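Local atomic coordinates of transmembrane oligosaccharyl transferase (Archaeoglobus fulgidus, PDB entry 3WAJ), a protein that belongs to the STT3 family of membrane-embedded oligosaccharyl transferases, joining a helical transmembrane region with a zinc site to a large globular C-terminal region. Residues V793-T798 and Y840-G845; G689-R694 and Y809-E814; T783-A788 and N817-V822; H683-S688 and I761-A766; P670-Y675 and Y755-G760. All blocks are in the same frame, centred on the assembly; numbering follows the deposited sequence.

Interaction 1 of 5, residues V793-T798 and Y840-G845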
# COMPACT_ATOMS: atom_id res chain seq x y z
N VAL A 793 16.81 -36.45 24.68
CA VAL A 793 15.80 -37.26 24.01
C VAL A 793 15.36 -36.56 22.72
O VAL A 793 15.04 -35.36 22.75
CB VAL A 793 14.58 -37.48 24.93
CG1 VAL A 793 13.52 -38.34 24.24
CG2 VAL A 793 15.01 -38.10 26.25
N SER A 794 15.33 -37.28 21.60
CA SER A 794 14.93 -36.66 20.34
C SER A 794 13.63 -37.25 19.81
O SER A 794 13.38 -38.44 19.95
CB SER A 794 16.02 -36.79 19.28
OG SER A 794 15.97 -38.06 18.64
N VAL A 795 12.80 -36.40 19.20
CA VAL A 795 11.58 -36.86 18.55
C VAL A 795 11.63 -36.59 17.04
O VAL A 795 12.18 -35.57 16.59
CB VAL A 795 10.30 -36.23 19.15
CG1 VAL A 795 9.09 -37.06 18.79
CG2 VAL A 795 10.42 -36.14 20.66
N ASN A 796 11.04 -37.49 16.26
CA ASN A 796 11.14 -37.47 14.81
C ASN A 796 9.83 -37.97 14.19
O ASN A 796 9.22 -38.91 14.70
CB ASN A 796 12.32 -38.34 14.37
CG ASN A 796 12.42 -38.48 12.86
OD1 ASN A 796 12.57 -39.58 12.34
ND2 ASN A 796 12.35 -37.36 12.15
N ALA A 797 9.39 -37.33 13.11
CA ALA A 797 8.18 -37.72 12.39
C ALA A 797 8.23 -37.19 10.96
O ALA A 797 8.82 -36.15 10.69
CB ALA A 797 6.94 -37.21 13.11
N THR A 798 7.61 -37.91 10.04
CA THR A 798 7.59 -37.43 8.66
C THR A 798 6.25 -36.75 8.38
O THR A 798 5.18 -37.26 8.76
CB THR A 798 7.86 -38.58 7.67
OG1 THR A 798 9.08 -39.21 8.03
CG2 THR A 798 7.97 -38.08 6.24
N TYR A 840 5.35 -40.54 15.89
CA TYR A 840 6.59 -39.97 16.40
C TYR A 840 7.55 -41.08 16.81
O TYR A 840 7.16 -42.03 17.50
CB TYR A 840 6.31 -39.07 17.60
CG TYR A 840 5.54 -37.79 17.34
CD1 TYR A 840 6.17 -36.66 16.84
CD2 TYR A 840 4.19 -37.70 17.63
CE1 TYR A 840 5.48 -35.49 16.63
CE2 TYR A 840 3.48 -36.53 17.42
CZ TYR A 840 4.13 -35.44 16.92
OH TYR A 840 3.43 -34.27 16.71
N HIS A 841 8.81 -40.98 16.40
CA HIS A 841 9.83 -41.91 16.87
C HIS A 841 10.68 -41.22 17.93
O HIS A 841 11.56 -40.41 17.60
CB HIS A 841 10.72 -42.40 15.71
CG HIS A 841 9.96 -42.74 14.46
ND1 HIS A 841 9.19 -43.88 14.35
CD2 HIS A 841 9.85 -42.08 13.28
CE1 HIS A 841 8.64 -43.91 13.14
NE2 HIS A 841 9.02 -42.83 12.48
N ILE A 842 10.40 -41.50 19.20
CA ILE A 842 11.24 -40.97 20.28
C ILE A 842 12.44 -41.87 20.42
O ILE A 842 12.35 -43.09 20.22
CB ILE A 842 10.55 -41.00 21.65
CG1 ILE A 842 9.13 -41.50 21.53
CG2 ILE A 842 10.60 -39.64 22.34
CD1 ILE A 842 8.63 -41.98 22.84
N LYS A 843 13.56 -41.27 20.80
CA LYS A 843 14.78 -42.02 20.98
C LYS A 843 15.50 -41.44 22.18
O LYS A 843 15.80 -40.24 22.22
CB LYS A 843 15.64 -41.93 19.72
CG LYS A 843 16.95 -42.71 19.76
CD LYS A 843 17.81 -42.36 18.55
CE LYS A 843 19.14 -43.10 18.55
NZ LYS A 843 18.98 -44.55 18.22
N ALA A 844 15.73 -42.30 23.17
CA ALA A 844 16.54 -41.97 24.33
C ALA A 844 17.67 -42.98 24.38
O ALA A 844 17.46 -44.13 24.77
CB ALA A 844 15.71 -42.02 25.60
N GLY A 845 18.86 -42.56 23.95
CA GLY A 845 20.01 -43.44 23.87
C GLY A 845 19.75 -44.67 23.01
O GLY A 845 19.86 -44.63 21.78
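H841 and Y840, which lose the most surface to this contact, sit where strand 835-844 pairs antiparallel with strand 792-800, and they work on different sides of the sheet. H841 anchors its end of the pairing through the backbone: its N gives a straight bond of 2.7 Å (170°) to N796 O, in the carbonyl plane. Its imidazole crosses the carboxamide of N796 at a slant, the two planes 44° apart, with H841 CD2 3.8 Å from N796 OD1. In N796, CG anti to the backbone N (chi1 175°) carries the amide toward the neighbouring strand 806-814, where E808 OE1 takes a hydrogen bond from ND2.

Y840 turns the other way. Its CD1 comes to 3.5 Å from V795 CG1 and to 3.8 Å from A797 CB, while the phenol OH reaches the carbonyl of Y826, so the ring serves as packing surface and its polar end is satisfied. Further along, I842 lies beside V793 and V795, all pointing the same way; I842 CG2 is 3.7 Å from V793 CG1. S794 and K843 exchange the ordinary pair of backbone bonds, S794 N to K843 O at 3.1 Å and K843 N to S794 O at 3.0 Å.

The side chains V793, V795 and I842 are branched and apolar, which suits a buried face, and V793 and V795 pack on strand 819-824. S794, N796, H841 and K843 line the other face, which is at least partly exposed. The chemistry thus marks a two-faced sheet, oily toward the neighbouring sheet and polar outward.

Interaction 2 of 5, residues G689-R694 and Y809-E814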
# COMPACT_ATOMS: atom_id res chain seq x y z
N GLY A 689 11.33 -28.28 14.89
CA GLY A 689 11.98 -27.80 16.10
C GLY A 689 11.03 -27.14 17.07
O GLY A 689 11.25 -27.17 18.28
N LEU A 690 9.95 -26.55 16.53
CA LEU A 690 8.96 -25.80 17.31
C LEU A 690 7.94 -26.68 18.04
O LEU A 690 7.54 -27.74 17.53
CB LEU A 690 8.22 -24.82 16.40
CG LEU A 690 9.08 -23.80 15.68
CD1 LEU A 690 8.25 -23.10 14.59
CD2 LEU A 690 9.59 -22.78 16.70
N SER A 691 7.51 -26.23 19.22
CA SER A 691 6.62 -27.01 20.08
C SER A 691 5.15 -26.68 19.90
O SER A 691 4.29 -27.55 20.08
CB SER A 691 6.99 -26.80 21.54
OG SER A 691 8.19 -27.45 21.85
N HIS A 692 4.88 -25.43 19.53
CA HIS A 692 3.53 -24.87 19.58
C HIS A 692 3.00 -24.46 18.21
O HIS A 692 2.03 -23.72 18.12
CB HIS A 692 3.53 -23.65 20.51
CG HIS A 692 3.95 -23.96 21.91
ND1 HIS A 692 3.16 -24.67 22.78
CD2 HIS A 692 5.10 -23.68 22.57
CE1 HIS A 692 3.80 -24.81 23.93
NE2 HIS A 692 4.97 -24.22 23.83
N TYR A 693 3.65 -24.93 17.15
CA TYR A 693 3.21 -24.59 15.79
C TYR A 693 3.26 -25.82 14.92
O TYR A 693 4.18 -26.62 15.05
CB TYR A 693 4.10 -23.48 15.20
CG TYR A 693 4.04 -22.23 16.02
CD1 TYR A 693 3.20 -21.20 15.67
CD2 TYR A 693 4.79 -22.10 17.18
CE1 TYR A 693 3.11 -20.06 16.44
CE2 TYR A 693 4.70 -20.96 17.97
CZ TYR A 693 3.87 -19.95 17.59
OH TYR A 693 3.78 -18.82 18.37
N ARG A 694 2.27 -25.98 14.04
CA ARG A 694 2.25 -27.10 13.07
C ARG A 694 1.83 -26.52 11.74
O ARG A 694 1.06 -25.54 11.70
CB ARG A 694 1.27 -28.20 13.51
CG ARG A 694 -0.15 -27.71 13.85
CD ARG A 694 -1.08 -28.87 14.13
NE ARG A 694 -2.45 -28.48 14.44
CZ ARG A 694 -3.41 -29.32 14.81
NH1 ARG A 694 -3.15 -30.61 14.93
NH2 ARG A 694 -4.63 -28.88 15.07
N TYR A 809 9.91 -33.51 10.73
CA TYR A 809 9.78 -32.77 11.98
C TYR A 809 10.78 -33.35 12.97
O TYR A 809 10.83 -34.56 13.17
CB TYR A 809 8.36 -32.87 12.56
CG TYR A 809 8.24 -32.22 13.93
CD1 TYR A 809 7.96 -30.87 14.05
CD2 TYR A 809 8.43 -32.95 15.10
CE1 TYR A 809 7.86 -30.26 15.30
CE2 TYR A 809 8.33 -32.35 16.36
CZ TYR A 809 8.04 -31.00 16.45
OH TYR A 809 7.94 -30.38 17.67
N TRP A 810 11.58 -32.48 13.58
CA TRP A 810 12.52 -32.91 14.61
C TRP A 810 12.40 -32.00 15.83
O TRP A 810 12.19 -30.80 15.68
CB TRP A 810 13.95 -32.81 14.10
CG TRP A 810 14.41 -33.96 13.26
CD1 TRP A 810 14.46 -34.02 11.89
CD2 TRP A 810 14.93 -35.22 13.74
NE1 TRP A 810 14.96 -35.24 11.49
CE2 TRP A 810 15.26 -35.99 12.60
CE3 TRP A 810 15.14 -35.76 15.01
CZ2 TRP A 810 15.78 -37.28 12.70
CZ3 TRP A 810 15.66 -37.04 15.11
CH2 TRP A 810 15.98 -37.79 13.96
N GLN A 811 12.53 -32.58 17.01
CA GLN A 811 12.75 -31.77 18.21
C GLN A 811 13.66 -32.56 19.13
O GLN A 811 13.52 -33.78 19.24
CB GLN A 811 11.43 -31.43 18.91
CG GLN A 811 11.60 -30.43 20.05
CD GLN A 811 10.31 -30.18 20.81
OE1 GLN A 811 9.22 -30.52 20.35
NE2 GLN A 811 10.43 -29.58 21.99
N THR A 812 14.62 -31.88 19.75
CA THR A 812 15.52 -32.54 20.69
C THR A 812 15.49 -31.84 22.03
O THR A 812 15.56 -30.61 22.11
CB THR A 812 16.97 -32.64 20.16
OG1 THR A 812 17.01 -33.56 19.07
CG2 THR A 812 17.90 -33.16 21.25
N VAL A 813 15.37 -32.63 23.09
CA VAL A 813 15.12 -32.12 24.42
C VAL A 813 16.19 -32.59 25.41
O VAL A 813 16.54 -33.77 25.46
CB VAL A 813 13.70 -32.50 24.87
CG1 VAL A 813 13.69 -33.05 26.28
CG2 VAL A 813 12.77 -31.31 24.73
N GLU A 814 16.73 -31.64 26.17
CA GLU A 814 17.78 -31.93 27.14
C GLU A 814 17.16 -32.59 28.37
O GLU A 814 16.05 -32.25 28.78
CB GLU A 814 18.48 -30.63 27.54
CG GLU A 814 19.83 -30.81 28.21
CD GLU A 814 20.52 -29.48 28.49
OE1 GLU A 814 19.83 -28.45 28.63
OE2 GLU A 814 21.77 -29.48 28.58
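An edge strand meets a loop here: Y809 and Q811, on strand 806-814 at one border of an antiparallel sheet, reach across to G689, L690 and S691, which lead into strand 693-698. A hydrogen bond from the phenol of Y809 crosses the contact: OH donates to L690 O over 2.7 Å. The carbonyl oxygen lies at the edge of the tyrosine ring, near its plane, whereas the hydroxyl approaches from above the carbonyl plane, 39° out of it. CG anti to the backbone N (chi1 174°) directs the ring toward the loop, and the tyrosine's length brings its hydroxyl to the L690 carbonyl.

Strand 693-698 borders a different, mixed sheet, so the contact ties the edge of one sheet to the loop that leads into another. G689 approaches W810 closely: its CA is 3.0 Å from W810 O in a C-H...O contact. The backbone here has a positive phi of 101°, a conformation that suits glycine. Q811 points toward the loop and brings CG to 3.7 Å from G689 O. On the loop itself, E593 of helix 593-602 accepts hydrogen bonds from the backbone N of S691 and of H692, while V823 packs on S691 from strand 819-824.

Interaction 3 of 5, residues T783-A788 and N817-V822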
# COMPACT_ATOMS: atom_id res chain seq x y z
N THR A 783 6.20 -36.89 28.42
CA THR A 783 7.21 -36.85 29.46
C THR A 783 7.39 -38.22 30.10
O THR A 783 6.57 -39.12 29.91
CB THR A 783 6.84 -35.84 30.55
OG1 THR A 783 7.97 -35.59 31.40
CG2 THR A 783 5.69 -36.37 31.38
N GLY A 784 8.47 -38.37 30.86
CA GLY A 784 8.75 -39.64 31.50
C GLY A 784 10.21 -39.75 31.89
O GLY A 784 10.93 -38.76 31.91
N LYS A 785 10.64 -40.97 32.20
CA LYS A 785 11.98 -41.16 32.73
C LYS A 785 12.93 -41.84 31.75
O LYS A 785 12.53 -42.61 30.88
CB LYS A 785 11.93 -41.94 34.05
CG LYS A 785 11.59 -41.07 35.26
CD LYS A 785 11.47 -41.88 36.53
CE LYS A 785 10.13 -42.60 36.63
NZ LYS A 785 9.02 -41.64 36.90
N VAL A 786 14.21 -41.53 31.92
CA VAL A 786 15.25 -42.13 31.10
C VAL A 786 16.18 -42.97 31.96
O VAL A 786 15.79 -43.45 33.03
CB VAL A 786 16.03 -41.05 30.34
CG1 VAL A 786 15.19 -40.47 29.22
CG2 VAL A 786 16.48 -39.95 31.29
N SER A 787 17.42 -43.14 31.51
CA SER A 787 18.40 -43.97 32.21
C SER A 787 19.83 -43.62 31.81
O SER A 787 20.29 -44.04 30.75
CB SER A 787 18.13 -45.45 31.91
OG SER A 787 17.86 -45.65 30.54
N ALA A 788 20.53 -42.86 32.66
CA ALA A 788 21.89 -42.38 32.37
C ALA A 788 22.78 -43.51 31.86
O ALA A 788 22.61 -44.65 32.29
CB ALA A 788 22.49 -41.74 33.62
N ASN A 817 17.45 -34.44 35.55
CA ASN A 817 17.24 -35.38 36.66
C ASN A 817 16.60 -36.70 36.25
O ASN A 817 15.62 -37.15 36.86
CB ASN A 817 16.40 -34.73 37.77
CG ASN A 817 17.02 -33.46 38.30
OD1 ASN A 817 18.24 -33.31 38.30
ND2 ASN A 817 16.18 -32.54 38.76
N GLY A 818 17.15 -37.32 35.21
CA GLY A 818 16.68 -38.62 34.76
C GLY A 818 15.28 -38.59 34.17
O GLY A 818 14.66 -39.64 33.98
N THR A 819 14.79 -37.39 33.87
CA THR A 819 13.50 -37.26 33.20
C THR A 819 13.57 -36.33 31.98
O THR A 819 14.52 -35.55 31.82
CB THR A 819 12.38 -36.81 34.17
OG1 THR A 819 11.12 -37.36 33.75
CG2 THR A 819 12.27 -35.29 34.21
N TYR A 820 12.58 -36.45 31.10
CA TYR A 820 12.49 -35.62 29.91
C TYR A 820 11.08 -35.05 29.80
O TYR A 820 10.14 -35.59 30.39
CB TYR A 820 12.81 -36.44 28.66
CG TYR A 820 11.68 -37.33 28.21
CD1 TYR A 820 11.46 -38.57 28.80
CD2 TYR A 820 10.83 -36.93 27.18
CE1 TYR A 820 10.42 -39.38 28.39
CE2 TYR A 820 9.79 -37.74 26.76
CZ TYR A 820 9.59 -38.96 27.37
OH TYR A 820 8.55 -39.76 26.94
N THR A 821 10.92 -33.97 29.05
CA THR A 821 9.60 -33.46 28.74
C THR A 821 9.61 -32.85 27.34
O THR A 821 10.47 -32.03 27.01
CB THR A 821 9.13 -32.43 29.78
OG1 THR A 821 9.10 -33.04 31.08
CG2 THR A 821 7.74 -31.92 29.44
N VAL A 822 8.66 -33.27 26.50
CA VAL A 822 8.60 -32.72 25.14
C VAL A 822 7.16 -32.40 24.70
O VAL A 822 6.21 -33.14 24.99
CB VAL A 822 9.34 -33.62 24.12
CG1 VAL A 822 8.60 -34.91 23.89
CG2 VAL A 822 9.54 -32.87 22.81
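T783-K785 and T819-V822 run as antiparallel neighbours, their axes 4.7 Å apart at closest and their directions 165° apart. Strand 780-785 is the middle member of a small three-stranded mixed sheet, and strand 819-824 is one of its borders. T783 faces T821 and K785 faces T819 as non-hydrogen-bonded pairs; between them G784 and Y820 form the hydrogen-bonded pair. Y820 N gives to G784 O at 3.0 Å, and G784 N returns a longer bond to Y820 O. The ladder ends where V786 N bonds G818 O at 2.8 Å, almost straight (171°), although the donor stands well above the carbonyl plane. The positive phi of G818 is well suited to glycine.

Y820 lays its ring across the facing strand. Its CG sits between the backbone N and the carbonyl carbon (chi1 78°), which folds the ring back over that strand. T783 CA lies over one face, 4.0 Å from the ring centroid, in a CH-pi contact. G784, having no side chain, lets the ring lie directly on the backbone, with Y820 CE1 3.3 Å from G784 N. The phenol OH finds its partner in L866 O, and V793 of the other sheet packs against Y820 near its CB.

Along the other face, T783 OG1 is placed against Y820 O and T819 OG1 against G784 O, at separations so short that these bonds are doubtful in detail. T783 and T821 stand side by side, their OG1 atoms 2.8 Å apart.

Interaction 4 of 5, residues H683-S688 and I761-A766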
# COMPACT_ATOMS: atom_id res chain seq x y z
N HIS A 683 9.27 -20.91 7.75
CA HIS A 683 9.23 -21.05 6.31
C HIS A 683 10.35 -21.93 5.78
O HIS A 683 10.13 -22.68 4.83
CB HIS A 683 9.21 -19.70 5.60
CG HIS A 683 8.50 -19.75 4.29
ND1 HIS A 683 7.26 -19.18 4.09
CD2 HIS A 683 8.84 -20.33 3.11
CE1 HIS A 683 6.88 -19.41 2.84
NE2 HIS A 683 7.82 -20.10 2.23
N LEU A 684 11.53 -21.85 6.38
CA LEU A 684 12.67 -22.59 5.83
C LEU A 684 12.70 -24.01 6.37
O LEU A 684 12.85 -24.96 5.61
CB LEU A 684 14.00 -21.87 6.09
CG LEU A 684 15.20 -22.37 5.27
CD1 LEU A 684 15.93 -21.22 4.61
CD2 LEU A 684 16.17 -23.20 6.12
N PHE A 685 12.53 -24.17 7.68
CA PHE A 685 12.53 -25.51 8.28
C PHE A 685 11.13 -26.14 8.38
O PHE A 685 10.98 -27.21 8.98
CB PHE A 685 13.21 -25.48 9.67
CG PHE A 685 14.65 -25.03 9.63
CD1 PHE A 685 15.66 -25.91 9.24
CD2 PHE A 685 15.00 -23.75 9.99
CE1 PHE A 685 16.99 -25.51 9.21
CE2 PHE A 685 16.32 -23.34 9.96
CZ PHE A 685 17.31 -24.22 9.57
N ASP A 686 10.12 -25.48 7.80
CA ASP A 686 8.76 -26.01 7.78
C ASP A 686 8.21 -26.24 9.18
O ASP A 686 7.36 -27.10 9.40
CB ASP A 686 8.69 -27.29 6.91
CG ASP A 686 8.90 -27.00 5.41
OD1 ASP A 686 8.31 -26.00 4.92
OD2 ASP A 686 9.70 -27.72 4.76
N GLY A 687 8.72 -25.46 10.12
CA GLY A 687 8.25 -25.50 11.48
C GLY A 687 8.95 -26.54 12.32
O GLY A 687 8.55 -26.80 13.46
N SER A 688 10.00 -27.15 11.78
CA SER A 688 10.72 -28.19 12.52
C SER A 688 11.42 -27.60 13.75
O SER A 688 12.02 -26.52 13.68
CB SER A 688 11.75 -28.87 11.61
OG SER A 688 12.27 -30.04 12.22
N ILE A 761 19.04 -29.24 13.56
CA ILE A 761 17.83 -29.45 12.76
C ILE A 761 18.18 -29.62 11.28
O ILE A 761 18.75 -28.72 10.66
CB ILE A 761 16.87 -28.25 12.92
CG1 ILE A 761 16.33 -28.18 14.35
CG2 ILE A 761 15.76 -28.29 11.87
CD1 ILE A 761 15.42 -29.34 14.75
N PRO A 762 17.85 -30.79 10.69
CA PRO A 762 18.20 -30.96 9.27
C PRO A 762 17.14 -30.36 8.38
O PRO A 762 16.01 -30.20 8.85
CB PRO A 762 18.21 -32.48 9.09
CG PRO A 762 17.22 -32.97 10.11
CD PRO A 762 17.33 -32.03 11.30
N VAL A 763 17.50 -30.04 7.14
CA VAL A 763 16.55 -29.50 6.17
C VAL A 763 16.89 -30.04 4.77
O VAL A 763 18.06 -30.09 4.39
CB VAL A 763 16.57 -27.95 6.17
CG1 VAL A 763 17.95 -27.43 5.78
CG2 VAL A 763 15.50 -27.38 5.25
N LYS A 764 15.89 -30.45 4.01
CA LYS A 764 16.17 -30.93 2.66
C LYS A 764 16.39 -29.75 1.72
O LYS A 764 15.73 -28.71 1.84
CB LYS A 764 15.09 -31.88 2.14
CG LYS A 764 15.20 -33.26 2.74
CD LYS A 764 14.29 -34.28 2.06
CE LYS A 764 12.82 -33.91 2.18
NZ LYS A 764 11.94 -35.09 1.93
N ILE A 765 17.33 -29.93 0.79
CA ILE A 765 17.60 -28.91 -0.22
C ILE A 765 16.56 -29.07 -1.33
O ILE A 765 16.69 -29.93 -2.20
CB ILE A 765 19.06 -28.99 -0.71
CG1 ILE A 765 19.98 -28.72 0.47
CG2 ILE A 765 19.31 -27.98 -1.85
CD1 ILE A 765 21.43 -28.72 0.13
N ALA A 766 15.52 -28.24 -1.26
CA ALA A 766 14.34 -28.35 -2.12
C ALA A 766 13.47 -27.11 -1.98
O ALA A 766 13.46 -26.47 -0.92
CB ALA A 766 13.52 -29.58 -1.75
O HOH W 1 13.03 -29.00 7.83
O HOH W 2 13.97 -31.10 10.03
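I761 points its branched side chain at F685 and S688. The CG2 methyl, anti to the backbone N, does most of the touching: it lies 3.5 Å from F685 CD1 and 3.9 Å from S688 OG, while the delta methyl stays near the same serine. A beta-branched residue suits this place because CG2 meets the phenyl ring while the other branch carries CD1 toward S688.

P762 turns its ring away, onto W810 and E756, and contributes its carbonyl instead. A water 3.0 Å from S688 OG also lies very close to P762 O and may link the two segments. S688 OG is also hydrogen-bonded to W810 N, its strongest partner, and to E808 O, both of strand 806-814. The serine closes a type I' beta turn, F685 to S688, that follows helix 678-684; its N bonds F685 O at 3.0 Å. D686 and G687 at the corners both have positive phi, easy for glycine and tolerated by aspartate better than by most residues, and the D686 carboxylate is engaged by K772 and R805.

V763 again points toward the turn and crosses F685 at about a right angle, its CB 3.8 Å from F685 CD1. Its CG2 touches the backbone of L684, coming to 3.6 Å from L684 O. L684 in turn sets CD2 over the centre of one face of the F685 ring, and Y751 of helix 740-755 meets that phenylalanine edge-to-face.

Interaction 5 of 5, residues P670-Y675 and Y755-G760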
# COMPACT_ATOMS: atom_id res chain seq x y z
N PRO A 670 22.26 -15.43 4.52
CA PRO A 670 21.91 -15.09 5.92
C PRO A 670 22.99 -15.58 6.88
O PRO A 670 23.69 -16.55 6.56
CB PRO A 670 20.61 -15.86 6.16
CG PRO A 670 20.00 -16.00 4.78
CD PRO A 670 21.19 -16.20 3.85
N SER A 671 23.13 -14.90 8.03
CA SER A 671 24.08 -15.28 9.08
C SER A 671 23.50 -16.45 9.86
O SER A 671 22.37 -16.88 9.59
CB SER A 671 24.30 -14.11 10.05
OG SER A 671 23.14 -13.87 10.81
N GLU A 672 24.26 -16.97 10.82
CA GLU A 672 23.75 -18.03 11.68
C GLU A 672 22.50 -17.57 12.43
O GLU A 672 21.57 -18.36 12.66
CB GLU A 672 24.83 -18.49 12.66
CG GLU A 672 24.55 -19.87 13.27
CD GLU A 672 25.75 -20.45 13.98
OE1 GLU A 672 26.35 -19.73 14.81
OE2 GLU A 672 26.11 -21.62 13.71
N LEU A 673 22.46 -16.29 12.78
CA LEU A 673 21.33 -15.72 13.52
C LEU A 673 19.99 -15.94 12.82
O LEU A 673 19.02 -16.38 13.44
CB LEU A 673 21.55 -14.24 13.75
CG LEU A 673 21.40 -13.84 15.21
CD1 LEU A 673 22.45 -14.55 16.06
CD2 LEU A 673 21.55 -12.34 15.31
N TYR A 674 19.94 -15.61 11.54
CA TYR A 674 18.75 -15.81 10.73
C TYR A 674 18.09 -17.18 10.98
O TYR A 674 16.88 -17.27 11.25
CB TYR A 674 19.10 -15.59 9.25
CG TYR A 674 18.00 -15.94 8.27
CD1 TYR A 674 17.88 -17.24 7.76
CD2 TYR A 674 17.08 -14.98 7.85
CE1 TYR A 674 16.87 -17.57 6.86
CE2 TYR A 674 16.06 -15.30 6.96
CZ TYR A 674 15.97 -16.60 6.46
OH TYR A 674 14.98 -16.94 5.57
N TYR A 675 18.90 -18.25 10.93
CA TYR A 675 18.36 -19.60 11.06
C TYR A 675 17.70 -19.91 12.41
O TYR A 675 17.04 -20.94 12.56
CB TYR A 675 19.42 -20.63 10.67
CG TYR A 675 19.82 -20.45 9.23
CD1 TYR A 675 19.10 -21.04 8.21
CD2 TYR A 675 20.90 -19.63 8.88
CE1 TYR A 675 19.45 -20.86 6.89
CE2 TYR A 675 21.26 -19.44 7.57
CZ TYR A 675 20.54 -20.06 6.58
OH TYR A 675 20.89 -19.88 5.25
N TYR A 755 26.41 -23.88 8.89
CA TYR A 755 25.83 -23.69 10.22
C TYR A 755 25.23 -24.94 10.84
O TYR A 755 25.18 -25.06 12.06
CB TYR A 755 24.78 -22.56 10.18
CG TYR A 755 25.33 -21.26 9.63
CD1 TYR A 755 26.57 -20.80 10.05
CD2 TYR A 755 24.64 -20.51 8.69
CE1 TYR A 755 27.11 -19.64 9.55
CE2 TYR A 755 25.17 -19.33 8.19
CZ TYR A 755 26.42 -18.91 8.63
OH TYR A 755 26.99 -17.76 8.17
N GLU A 756 24.74 -25.86 10.02
CA GLU A 756 24.20 -27.11 10.54
C GLU A 756 25.22 -27.82 11.44
O GLU A 756 26.28 -28.27 10.98
CB GLU A 756 23.77 -28.05 9.41
CG GLU A 756 23.03 -29.28 9.90
CD GLU A 756 22.27 -29.99 8.79
OE1 GLU A 756 22.32 -29.52 7.62
OE2 GLU A 756 21.60 -31.00 9.08
N LYS A 757 24.91 -27.88 12.73
CA LYS A 757 25.80 -28.51 13.71
C LYS A 757 25.67 -30.02 13.62
O LYS A 757 24.81 -30.52 12.89
CB LYS A 757 25.45 -28.05 15.12
CG LYS A 757 25.42 -26.55 15.30
CD LYS A 757 26.79 -25.95 15.04
CE LYS A 757 26.91 -24.57 15.67
NZ LYS A 757 26.43 -24.61 17.08
N LYS A 758 26.53 -30.73 14.35
CA LYS A 758 26.54 -32.19 14.37
C LYS A 758 25.14 -32.80 14.47
O LYS A 758 24.77 -33.65 13.66
CB LYS A 758 27.42 -32.71 15.52
CG LYS A 758 28.85 -32.18 15.54
CD LYS A 758 29.68 -32.75 14.39
CE LYS A 758 31.15 -32.37 14.55
NZ LYS A 758 31.31 -30.91 14.81
N MET A 759 24.37 -32.37 15.46
CA MET A 759 23.03 -32.91 15.67
C MET A 759 21.93 -31.86 15.55
O MET A 759 20.88 -31.98 16.19
CB MET A 759 22.93 -33.62 17.02
CG MET A 759 23.78 -34.89 17.12
SD MET A 759 23.36 -35.92 18.55
CE MET A 759 23.51 -34.73 19.87
N GLY A 760 22.16 -30.84 14.73
CA GLY A 760 21.20 -29.76 14.53
C GLY A 760 20.01 -30.14 13.64
O GLY A 760 19.98 -31.22 13.05
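S671 OG is gripped twice, by a hydrogen bond to K635 O and by a weak one from L673 N at 3.2 Å, and this serine lies in the loop whose backbone Y755 packs on. The contact joins two connecting loops of the C-terminal region: residues 670-675 lead toward helix 678-684, and residues 755-760 come between helix 740-755 and strand 771-776.

Y755 carries most of the contact, its ring lying against the first loop. E672 covers a face of its ring, with E672 CB 4.0 Å from the centroid and only 15° off the normal, a CH-pi contact. The backbone joins in, as E672 N stands 3.6 Å above the ring plane, toward the rim. At the edge lie P670 O, 3.5 Å from Y755 CE2, and Y675 CE2, 3.7 Å from Y755 CD2. The two tyrosine planes are inclined at 50°, and Y675 OH is bound to Y747 O of helix 740-755.

E672 suits its exposed place: CG is anti to the backbone N (chi1 -161°), so its methylenes pass the aromatic ring and its carboxylate reaches outward to K757. There the lysine NZ is 4.5 Å from E672 OE2, too far for a salt bridge, and the closest approach is K757 CE at 3.6 Å from that oxygen.

Overall arrangement
From the N terminus, segments 670-675, 683-688 and 689-694 each wait for a partner further along. Interaction 5 closes its loop at 755-760 and interaction 4 at 761-766, the two crossing rather than nesting; interaction 2, opened before either closes, crosses both. Segments 783-788 and 793-798 then open interactions 3 and 1 before interaction 2 closes at 809-814, interaction 3 at 817-822 and interaction 1 at 840-845, so these three cross one another as well. Interactions 4 and 5 precede 1 and 3 in series. Interaction 2 touches 1, 3 and 4, and so connects the loops around helices 678-684 and 740-755 with the two peripheral sheets.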